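Local coordinates for protein Cif-like 1 (Burkholderia cenocepacia, PDB 7JQY) that hydrolyses epoxides as a Cif-like enzyme of the alpha/beta-hydrolase fold and assembles as an octamer, at residues B[249-260]-B[273-284]. The protein carries 1 engineered substitution. Numbering follows the deposited sequence.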
# COMPACT_ATOMS: atom_id res chain seq x y z
N PRO B 249 15.30 5.89 -51.35
CA PRO B 249 15.88 7.04 -50.64
C PRO B 249 15.58 6.98 -49.14
O PRO B 249 14.48 6.61 -48.72
CB PRO B 249 15.21 8.25 -51.29
CG PRO B 249 14.76 7.76 -52.63
CD PRO B 249 14.41 6.31 -52.45
N VAL B 250 16.58 7.35 -48.35
CA VAL B 250 16.51 7.27 -46.90
C VAL B 250 16.91 8.62 -46.31
O VAL B 250 17.86 9.25 -46.79
CB VAL B 250 17.42 6.15 -46.35
CG1 VAL B 250 17.46 6.19 -44.83
CG2 VAL B 250 16.96 4.80 -46.87
N LEU B 251 16.17 9.06 -45.30
CA LEU B 251 16.44 10.28 -44.56
C LEU B 251 16.73 9.91 -43.11
O LEU B 251 16.01 9.10 -42.53
CB LEU B 251 15.25 11.25 -44.63
CG LEU B 251 15.27 12.49 -43.73
CD1 LEU B 251 16.31 13.49 -44.19
CD2 LEU B 251 13.88 13.13 -43.67
N ALA B 252 17.81 10.48 -42.56
CA ALA B 252 18.23 10.23 -41.18
C ALA B 252 18.22 11.54 -40.40
O ALA B 252 18.82 12.53 -40.84
CB ALA B 252 19.63 9.60 -41.14
N LEU B 253 17.56 11.55 -39.24
CA LEU B 253 17.41 12.75 -38.43
C LEU B 253 17.62 12.44 -36.95
O LEU B 253 17.23 11.37 -36.47
CB LEU B 253 16.03 13.39 -38.60
CG LEU B 253 15.59 13.77 -40.01
CD1 LEU B 253 14.10 14.13 -40.01
CD2 LEU B 253 16.42 14.93 -40.53
N ALA B 254 18.22 13.39 -36.23
CA ALA B 254 18.40 13.26 -34.78
C ALA B 254 18.74 14.63 -34.20
O ALA B 254 19.12 15.56 -34.93
CB ALA B 254 19.49 12.24 -34.43
N GLY B 255 18.56 14.76 -32.89
CA GLY B 255 18.85 16.02 -32.23
C GLY B 255 20.33 16.17 -31.91
O GLY B 255 21.03 15.20 -31.64
N ASP B 256 20.80 17.42 -31.93
CA ASP B 256 22.22 17.66 -31.67
C ASP B 256 22.60 17.36 -30.23
O ASP B 256 23.78 17.16 -29.95
CB ASP B 256 22.62 19.10 -32.03
CG ASP B 256 21.88 20.14 -31.19
OD1 ASP B 256 20.92 19.77 -30.48
OD2 ASP B 256 22.29 21.32 -31.23
N LYS B 257 21.63 17.35 -29.31
CA LYS B 257 21.93 17.07 -27.92
C LYS B 257 21.79 15.60 -27.57
O LYS B 257 21.96 15.23 -26.40
CB LYS B 257 21.03 17.90 -27.00
CG LYS B 257 21.09 19.39 -27.24
CD LYS B 257 22.45 19.95 -26.83
CE LYS B 257 22.45 21.47 -26.88
NZ LYS B 257 23.81 22.02 -26.77
N SER B 258 21.55 14.74 -28.56
CA SER B 258 21.48 13.31 -28.30
C SER B 258 22.35 12.59 -29.33
O SER B 258 23.58 12.78 -29.33
CB SER B 258 20.00 12.88 -28.33
OG SER B 258 19.80 11.48 -28.39
N ASN B 259 21.76 11.82 -30.26
CA ASN B 259 22.62 11.05 -31.16
C ASN B 259 23.16 11.88 -32.33
O ASN B 259 24.22 11.56 -32.87
CB ASN B 259 21.86 9.84 -31.72
CG ASN B 259 21.90 8.66 -30.78
OD1 ASN B 259 22.86 8.49 -30.03
ND2 ASN B 259 20.85 7.84 -30.80
N GLY B 260 22.43 12.92 -32.73
CA GLY B 260 22.95 13.86 -33.72
C GLY B 260 23.34 13.18 -35.01
O GLY B 260 22.55 12.46 -35.64
N ASP B 273 21.36 5.36 -50.76
CA ASP B 273 20.88 6.72 -51.04
C ASP B 273 20.42 7.33 -49.72
O ASP B 273 19.26 7.19 -49.33
CB ASP B 273 19.75 6.69 -52.09
CG ASP B 273 19.27 8.07 -52.46
OD1 ASP B 273 19.93 9.06 -52.05
OD2 ASP B 273 18.25 8.18 -53.18
N VAL B 274 21.33 8.02 -49.04
CA VAL B 274 21.06 8.54 -47.71
C VAL B 274 21.38 10.03 -47.68
O VAL B 274 22.39 10.47 -48.23
CB VAL B 274 21.87 7.81 -46.61
CG1 VAL B 274 21.50 8.34 -45.24
CG2 VAL B 274 21.64 6.32 -46.68
N ARG B 275 20.52 10.79 -47.01
CA ARG B 275 20.72 12.20 -46.74
C ARG B 275 20.21 12.45 -45.33
O ARG B 275 19.34 11.73 -44.84
CB ARG B 275 20.01 13.11 -47.76
CG ARG B 275 18.56 13.43 -47.45
CD ARG B 275 17.64 12.34 -47.97
NE ARG B 275 17.57 12.33 -49.43
CZ ARG B 275 17.88 11.27 -50.18
NH1 ARG B 275 18.28 10.14 -49.62
NH2 ARG B 275 17.78 11.35 -51.50
N GLY B 276 20.79 13.44 -44.66
CA GLY B 276 20.43 13.65 -43.27
C GLY B 276 20.57 15.08 -42.83
O GLY B 276 21.10 15.94 -43.54
N ALA B 277 20.07 15.33 -41.62
CA ALA B 277 20.17 16.62 -40.97
C ALA B 277 20.15 16.39 -39.48
O ALA B 277 19.68 15.36 -38.99
CB ALA B 277 19.03 17.56 -41.39
N VAL B 278 20.65 17.38 -38.74
CA VAL B 278 20.68 17.33 -37.28
C VAL B 278 19.84 18.48 -36.76
O VAL B 278 20.07 19.63 -37.15
CB VAL B 278 22.11 17.41 -36.73
CG1 VAL B 278 22.08 17.72 -35.25
CG2 VAL B 278 22.87 16.12 -37.00
N ALA B 279 18.89 18.17 -35.89
CA ALA B 279 17.99 19.19 -35.37
C ALA B 279 18.72 20.03 -34.32
O ALA B 279 19.28 19.47 -33.37
CB ALA B 279 16.74 18.55 -34.75
N PRO B 280 18.71 21.35 -34.44
CA PRO B 280 19.43 22.18 -33.47
C PRO B 280 18.68 22.25 -32.15
O PRO B 280 17.44 22.23 -32.11
CB PRO B 280 19.49 23.56 -34.14
CG PRO B 280 18.58 23.52 -35.32
CD PRO B 280 17.94 22.16 -35.40
N ASN B 281 19.45 22.29 -31.06
CA ASN B 281 18.95 22.40 -29.69
C ASN B 281 17.80 21.44 -29.41
O ASN B 281 16.78 21.81 -28.82
CB ASN B 281 18.54 23.84 -29.39
CG ASN B 281 19.73 24.79 -29.31
OD1 ASN B 281 19.79 25.79 -30.03
ND2 ASN B 281 20.68 24.49 -28.44
N THR B 282 18.00 20.17 -29.77
CA THR B 282 16.96 19.15 -29.69
C THR B 282 17.52 17.90 -29.05
O THR B 282 18.66 17.52 -29.31
CB THR B 282 16.41 18.81 -31.09
OG1 THR B 282 15.87 19.98 -31.69
CG2 THR B 282 15.33 17.73 -31.00
N GLY B 283 16.72 17.28 -28.17
CA GLY B 283 17.18 16.07 -27.53
C GLY B 283 16.80 14.81 -28.28
O GLY B 283 16.71 14.79 -29.50
N HIS B 284 16.47 13.77 -27.51
CA HIS B 284 16.25 12.43 -28.03
C HIS B 284 14.88 12.26 -28.67
O HIS B 284 14.72 11.35 -29.50
CB HIS B 284 16.44 11.42 -26.90
CG HIS B 284 16.46 10.00 -27.34
ND1 HIS B 284 17.53 9.44 -28.00
CD2 HIS B 284 15.56 9.00 -27.18
CE1 HIS B 284 17.29 8.16 -28.25
NE2 HIS B 284 16.09 7.87 -27.76
O HOH W 1 17.13 13.00 -31.41
O HOH W 2 22.72 24.93 -26.74
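Asp256 accepts two backbone N-H groups from the loop after strand 274-279. Thr282 N meets Asp256 OD1 on the syn side, 3.0 Å away and somewhat out of the carboxylate plane. Asn281 N reaches OD2 from above the carboxylate plane. CG sits between the backbone N and the carbonyl carbon (chi1 62°), which turns the carboxylate onto this loop. The backbone N of Asp256 donates to Ala279 O, and Lys257 N donates to Thr282 O. Gly255 N donates to a water, which in turn donates a hydrogen bond to Gly283 O. At the end of the turn from Gly255 to Ser258, Ser258 OG lies at the edge of the His284 ring, in its plane, 3.1 Å from ND1; either may be the donor. The strands 250-255 and 274-279 are parallel and belong to a beta-alpha-beta unit of the alpha/beta-hydrolase sheet, with helix 262-268 as the crossover. His284 follows the last strand, where this fold carries its catalytic histidine, so it is probably that residue. Along the strands, Ala252 N donates to Arg275 O, and Ala279 N to Ala254 O at 2.8 Å. Val250 O is gripped twice, by Arg275 N and by Arg275 NH1 at 3.0 Å. NH1 comes from 40° above the carbonyl plane, brought back over the strand by bends at chi2 and chi3. The same guanidinium forms a salt bridge to Asp273 OD1 and, through NH2, another to Glu304. On the sheet face that carries Arg275, Leu253 CD2 packs on Ala277 CB at 3.8 Å, beneath helix 291-303.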